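Local coordinates for protein beta subunit of a putative Aromatic-ring-hydroxylating dioxygenase (Novosphingobium aromaticivorans DSM 12444, PDB 3EBY) that is probably the non-catalytic beta subunit of a ring-hydroxylating dioxygenase, an oxygenase that would add molecular oxygen to aromatic rings, at residues 45-50 against 146-151; 14-19 against 93-98. One frame throughout, in Å; residues are numbered along the deposited sequence.

Interaction 1 of 2, residues 45-50 against 146-151; sequences YQVIAR and RTCIYD
Strands 45-49 and 146-150 run side by side as a parallel pair, and Arg50 clasps Asp151 where the pair ends. Backbone bonds run from Gln46 N to Arg146 O and on to Arg50 N, which reaches Tyr150 O at 2.9 Å. On one face the amide of Gln46 lies alongside Thr147: NE2 donates almost straight (170°) to OG1 at 3.0 Å, with OG1 in the amide plane, a polar pair suited to a partly exposed place. On the other, buried face, where Val47 and Cys148 fit, Cys148 SG meets the Tyr45 ring obliquely, 3.7 Å from CE1, while Tyr45 OH bonds to the C-terminal carboxylate of Ile163. This is the one parallel pairing in the mixed, curved sheet of an NTF2-like fold. Tyr150 CG sits between its backbone N and carbonyl carbon (chi1 72°), which swings the ring back across the neighbouring strand; Ala49 CA packs over its face and Val47 CG1 comes within 3.5 Å of CD2. Arg50 grips the Asp151 carboxylate side-on, NE to OD1 at 2.8 Å and NH2 to OD2 at 3.3 Å. With NH1 it also reaches Asp28 O of a second subunit. A leucine in place of Arg50 would probably leave Asp151 without its close charge partner in this chain and cost that intersubunit bond.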
# COMPACT_ATOMS: atom_id res chain seq x y z
N TYR A 45 2.83 -9.28 -21.64
CA TYR A 45 2.38 -9.44 -20.27
C TYR A 45 2.75 -10.85 -19.83
O TYR A 45 2.37 -11.82 -20.48
CB TYR A 45 0.86 -9.25 -20.15
CG TYR A 45 0.32 -9.52 -18.76
CD1 TYR A 45 0.47 -8.58 -17.75
CD2 TYR A 45 -0.28 -10.73 -18.44
CE1 TYR A 45 -0.00 -8.83 -16.44
CE2 TYR A 45 -0.76 -10.99 -17.14
CZ TYR A 45 -0.66 -10.03 -16.17
OH TYR A 45 -1.13 -10.32 -14.89
N GLN A 46 3.45 -10.96 -18.71
CA GLN A 46 3.78 -12.27 -18.19
C GLN A 46 3.82 -12.28 -16.68
O GLN A 46 4.00 -11.23 -16.01
CB GLN A 46 5.09 -12.78 -18.79
CG GLN A 46 6.32 -12.06 -18.36
CD GLN A 46 7.55 -12.43 -19.22
OE1 GLN A 46 7.55 -13.45 -19.94
NE2 GLN A 46 8.58 -11.61 -19.15
N VAL A 47 3.61 -13.48 -16.14
CA VAL A 47 3.58 -13.71 -14.70
C VAL A 47 4.59 -14.87 -14.45
O VAL A 47 4.40 -15.99 -14.98
CB VAL A 47 2.15 -14.07 -14.21
CG1 VAL A 47 2.17 -14.42 -12.71
CG2 VAL A 47 1.15 -12.87 -14.50
N ILE A 48 5.67 -14.57 -13.74
CA ILE A 48 6.80 -15.48 -13.59
C ILE A 48 7.28 -15.52 -12.16
O ILE A 48 7.30 -14.49 -11.47
CB ILE A 48 7.98 -15.07 -14.49
CG1 ILE A 48 8.23 -13.56 -14.41
CG2 ILE A 48 7.71 -15.47 -15.92
CD1 ILE A 48 9.66 -13.15 -14.78
N ALA A 49 7.62 -16.72 -11.69
CA ALA A 49 8.13 -16.88 -10.30
C ALA A 49 9.49 -16.21 -10.12
O ALA A 49 10.31 -16.22 -11.03
CB ALA A 49 8.22 -18.38 -9.96
N ARG A 50 9.71 -15.60 -8.94
CA ARG A 50 10.97 -14.90 -8.65
C ARG A 50 12.19 -15.78 -9.00
O ARG A 50 13.15 -15.31 -9.61
CB ARG A 50 11.03 -14.50 -7.17
CG ARG A 50 12.25 -13.63 -6.80
CD ARG A 50 12.51 -13.60 -5.28
NE ARG A 50 11.59 -12.74 -4.50
CZ ARG A 50 11.94 -11.62 -3.86
NH1 ARG A 50 13.17 -11.11 -4.00
NH2 ARG A 50 11.05 -10.97 -3.13
N ARG A 146 4.83 -5.67 -19.15
CA ARG A 146 4.68 -5.87 -17.66
C ARG A 146 5.00 -7.31 -17.33
O ARG A 146 4.36 -8.26 -17.86
CB ARG A 146 3.28 -5.49 -17.19
CG ARG A 146 2.89 -6.00 -15.77
CD ARG A 146 1.78 -5.15 -15.11
NE ARG A 146 2.32 -3.87 -14.64
CZ ARG A 146 1.62 -2.93 -14.00
NH1 ARG A 146 0.34 -3.13 -13.70
NH2 ARG A 146 2.23 -1.84 -13.57
N THR A 147 5.97 -7.47 -16.45
CA THR A 147 6.31 -8.75 -15.90
C THR A 147 5.99 -8.72 -14.40
O THR A 147 6.45 -7.85 -13.69
CB THR A 147 7.82 -9.06 -16.10
OG1 THR A 147 8.14 -9.10 -17.51
CG2 THR A 147 8.19 -10.39 -15.45
N CYS A 148 5.13 -9.64 -13.98
CA CYS A 148 4.76 -9.76 -12.57
C CYS A 148 5.63 -10.84 -11.97
O CYS A 148 5.45 -12.04 -12.27
CB CYS A 148 3.28 -10.17 -12.45
SG CYS A 148 2.11 -9.12 -13.38
N ILE A 149 6.66 -10.42 -11.24
CA ILE A 149 7.63 -11.35 -10.64
C ILE A 149 7.17 -11.71 -9.21
O ILE A 149 7.17 -10.84 -8.31
CB ILE A 149 9.07 -10.72 -10.59
CG1 ILE A 149 9.53 -10.26 -11.98
CG2 ILE A 149 10.07 -11.75 -9.97
CD1 ILE A 149 10.95 -9.69 -12.02
N TYR A 150 6.69 -12.94 -9.02
CA TYR A 150 5.92 -13.26 -7.82
C TYR A 150 6.59 -14.27 -6.87
O TYR A 150 7.41 -15.12 -7.29
CB TYR A 150 4.49 -13.71 -8.18
CG TYR A 150 4.43 -15.11 -8.81
CD1 TYR A 150 4.31 -16.24 -8.02
CD2 TYR A 150 4.50 -15.28 -10.19
CE1 TYR A 150 4.26 -17.52 -8.59
CE2 TYR A 150 4.45 -16.57 -10.77
CZ TYR A 150 4.36 -17.67 -9.96
OH TYR A 150 4.29 -18.93 -10.54
N ASP A 151 6.25 -14.12 -5.60
CA ASP A 151 6.84 -14.91 -4.52
C ASP A 151 5.98 -16.14 -4.16
O ASP A 151 6.52 -17.22 -3.93
CB ASP A 151 7.02 -14.02 -3.27
CG ASP A 151 8.01 -12.91 -3.49
OD1 ASP A 151 8.80 -13.02 -4.47
OD2 ASP A 151 7.94 -11.91 -2.74

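Interaction 2 of 2, residues 14-19 against 93-98; sequences SAIDDF and GRAVIT
Asp17 reaches from helix 8-28 to the backbone N of Ala95, its CB directed at segment 93-98. CG lies anti to the carbonyl carbon (chi1 -72°), which carries the carboxylate across to Ala95, and there the two oxygens part company. Asp17 OD1 accepts a hydrogen bond from Ala95 N at 2.9 Å through its syn lone pair, nearly straight (168°), and a second from a water 2.8 Å away that also donates to Gly93 O. Asp17 OD2 lies 3.5 Å from Arg94 CG and stands over one face of the guanidinium, 3.7 Å from NH1, a long ion pair in which no N-H points at it; its hydrogen bond comes instead from Gln13 NE2. Aspartate suits this place because its two oxygens divide the work, one taking the backbone N-H and the water, the other Gln13 while facing a positive charge. In this NTF2-like fold the N-terminal helix packs against the edge strand 87-101 of the curved sheet. One residue earlier, Ile16 supplies the apolar part, CG2 resting 3.5 Å from Ala95 CB, where a small methyl permits close approach, and CD1 4.3 Å from Ile97 CG1. The extended Arg94 carries its NE on to a salt bridge with Asp18 of a second subunit.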
# COMPACT_ATOMS: atom_id res chain seq x y z
N SER A 14 3.79 10.76 -11.47
CA SER A 14 2.35 10.84 -11.23
C SER A 14 1.57 10.00 -12.24
O SER A 14 0.58 9.37 -11.87
CB SER A 14 1.85 12.29 -11.28
OG SER A 14 2.40 13.04 -10.23
N ALA A 15 1.96 10.08 -13.51
CA ALA A 15 1.30 9.31 -14.59
C ALA A 15 1.34 7.79 -14.29
O ALA A 15 0.33 7.08 -14.42
CB ALA A 15 1.98 9.63 -15.98
N ILE A 16 2.49 7.30 -13.86
CA ILE A 16 2.68 5.88 -13.60
C ILE A 16 1.94 5.47 -12.33
O ILE A 16 1.27 4.42 -12.30
CB ILE A 16 4.19 5.51 -13.56
CG1 ILE A 16 4.77 5.57 -14.99
CG2 ILE A 16 4.41 4.15 -12.93
CD1 ILE A 16 6.26 5.57 -15.06
N ASP A 17 2.05 6.27 -11.27
CA ASP A 17 1.32 5.95 -10.06
C ASP A 17 -0.23 5.98 -10.28
O ASP A 17 -0.93 5.09 -9.81
CB ASP A 17 1.73 6.86 -8.90
CG ASP A 17 3.13 6.56 -8.36
OD1 ASP A 17 3.57 5.38 -8.41
OD2 ASP A 17 3.77 7.51 -7.82
N ASP A 18 -0.72 6.93 -11.07
CA ASP A 18 -2.16 6.98 -11.42
C ASP A 18 -2.56 5.73 -12.23
O ASP A 18 -3.56 5.07 -11.93
CB ASP A 18 -2.46 8.22 -12.28
CG ASP A 18 -2.53 9.50 -11.48
OD1 ASP A 18 -2.58 9.48 -10.24
OD2 ASP A 18 -2.65 10.57 -12.14
N PHE A 19 -1.73 5.38 -13.21
CA PHE A 19 -1.94 4.18 -14.01
C PHE A 19 -2.09 2.95 -13.09
O PHE A 19 -3.04 2.17 -13.21
CB PHE A 19 -0.77 3.96 -14.99
CG PHE A 19 -0.90 2.72 -15.83
CD1 PHE A 19 -0.60 1.47 -15.30
CD2 PHE A 19 -1.43 2.79 -17.12
CE1 PHE A 19 -0.76 0.33 -16.03
CE2 PHE A 19 -1.62 1.62 -17.87
CZ PHE A 19 -1.28 0.38 -17.31
N GLY A 93 2.32 -0.61 -4.37
CA GLY A 93 3.22 0.41 -3.87
C GLY A 93 3.51 1.51 -4.86
O GLY A 93 3.25 1.38 -6.08
N ARG A 94 4.08 2.61 -4.36
CA ARG A 94 4.55 3.69 -5.22
C ARG A 94 5.65 3.17 -6.16
O ARG A 94 6.49 2.38 -5.76
CB ARG A 94 5.05 4.85 -4.37
CG ARG A 94 5.55 6.06 -5.14
CD ARG A 94 5.96 7.13 -4.16
NE ARG A 94 6.48 8.34 -4.78
CZ ARG A 94 5.77 9.45 -4.97
NH1 ARG A 94 4.47 9.45 -4.75
NH2 ARG A 94 6.35 10.52 -5.48
N ALA A 95 5.63 3.63 -7.40
CA ALA A 95 6.58 3.16 -8.43
C ALA A 95 7.95 3.80 -8.26
O ALA A 95 8.06 5.01 -7.99
CB ALA A 95 6.03 3.45 -9.85
N VAL A 96 8.99 2.99 -8.49
CA VAL A 96 10.36 3.48 -8.63
C VAL A 96 10.75 3.49 -10.10
O VAL A 96 10.76 2.44 -10.77
CB VAL A 96 11.37 2.60 -7.83
CG1 VAL A 96 12.79 3.13 -7.98
CG2 VAL A 96 10.96 2.52 -6.33
N ILE A 97 10.94 4.69 -10.63
CA ILE A 97 11.37 4.84 -12.02
C ILE A 97 12.85 4.46 -12.12
O ILE A 97 13.71 5.04 -11.42
CB ILE A 97 11.12 6.26 -12.52
CG1 ILE A 97 9.60 6.52 -12.60
CG2 ILE A 97 11.79 6.49 -13.91
CD1 ILE A 97 9.26 7.98 -12.85
N THR A 98 13.14 3.52 -13.00
CA THR A 98 14.47 2.94 -13.13
C THR A 98 15.21 3.35 -14.40
O THR A 98 16.39 3.04 -14.54
CB THR A 98 14.41 1.40 -13.09
OG1 THR A 98 13.58 0.91 -14.15
CG2 THR A 98 13.87 0.92 -11.73
O HOH W 1 2.35 2.83 -8.21

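Overall arrangement
From the N terminus, helix 8-28 supplies the first half of interaction 2, and strand 43-49 the first half of interaction 1. The chain then passes through strand 60-64 and helix 67-79 before strand 87-101 closes interaction 2. After two long antiparallel strands, 142-150 returns beside 43-49 and closes interaction 1. The segments alternate, so the two loops cross. Interaction 1 pairs strands within the sheet, whereas interaction 2 holds helix 8-28 against 87-101, the sheet's outermost strand within this chain, with strands 122-135 and 104-116 lying between 142-150 and 87-101. Their centres lie about 18 Å apart. Both touch a second subunit, and interaction 2 also meets a third.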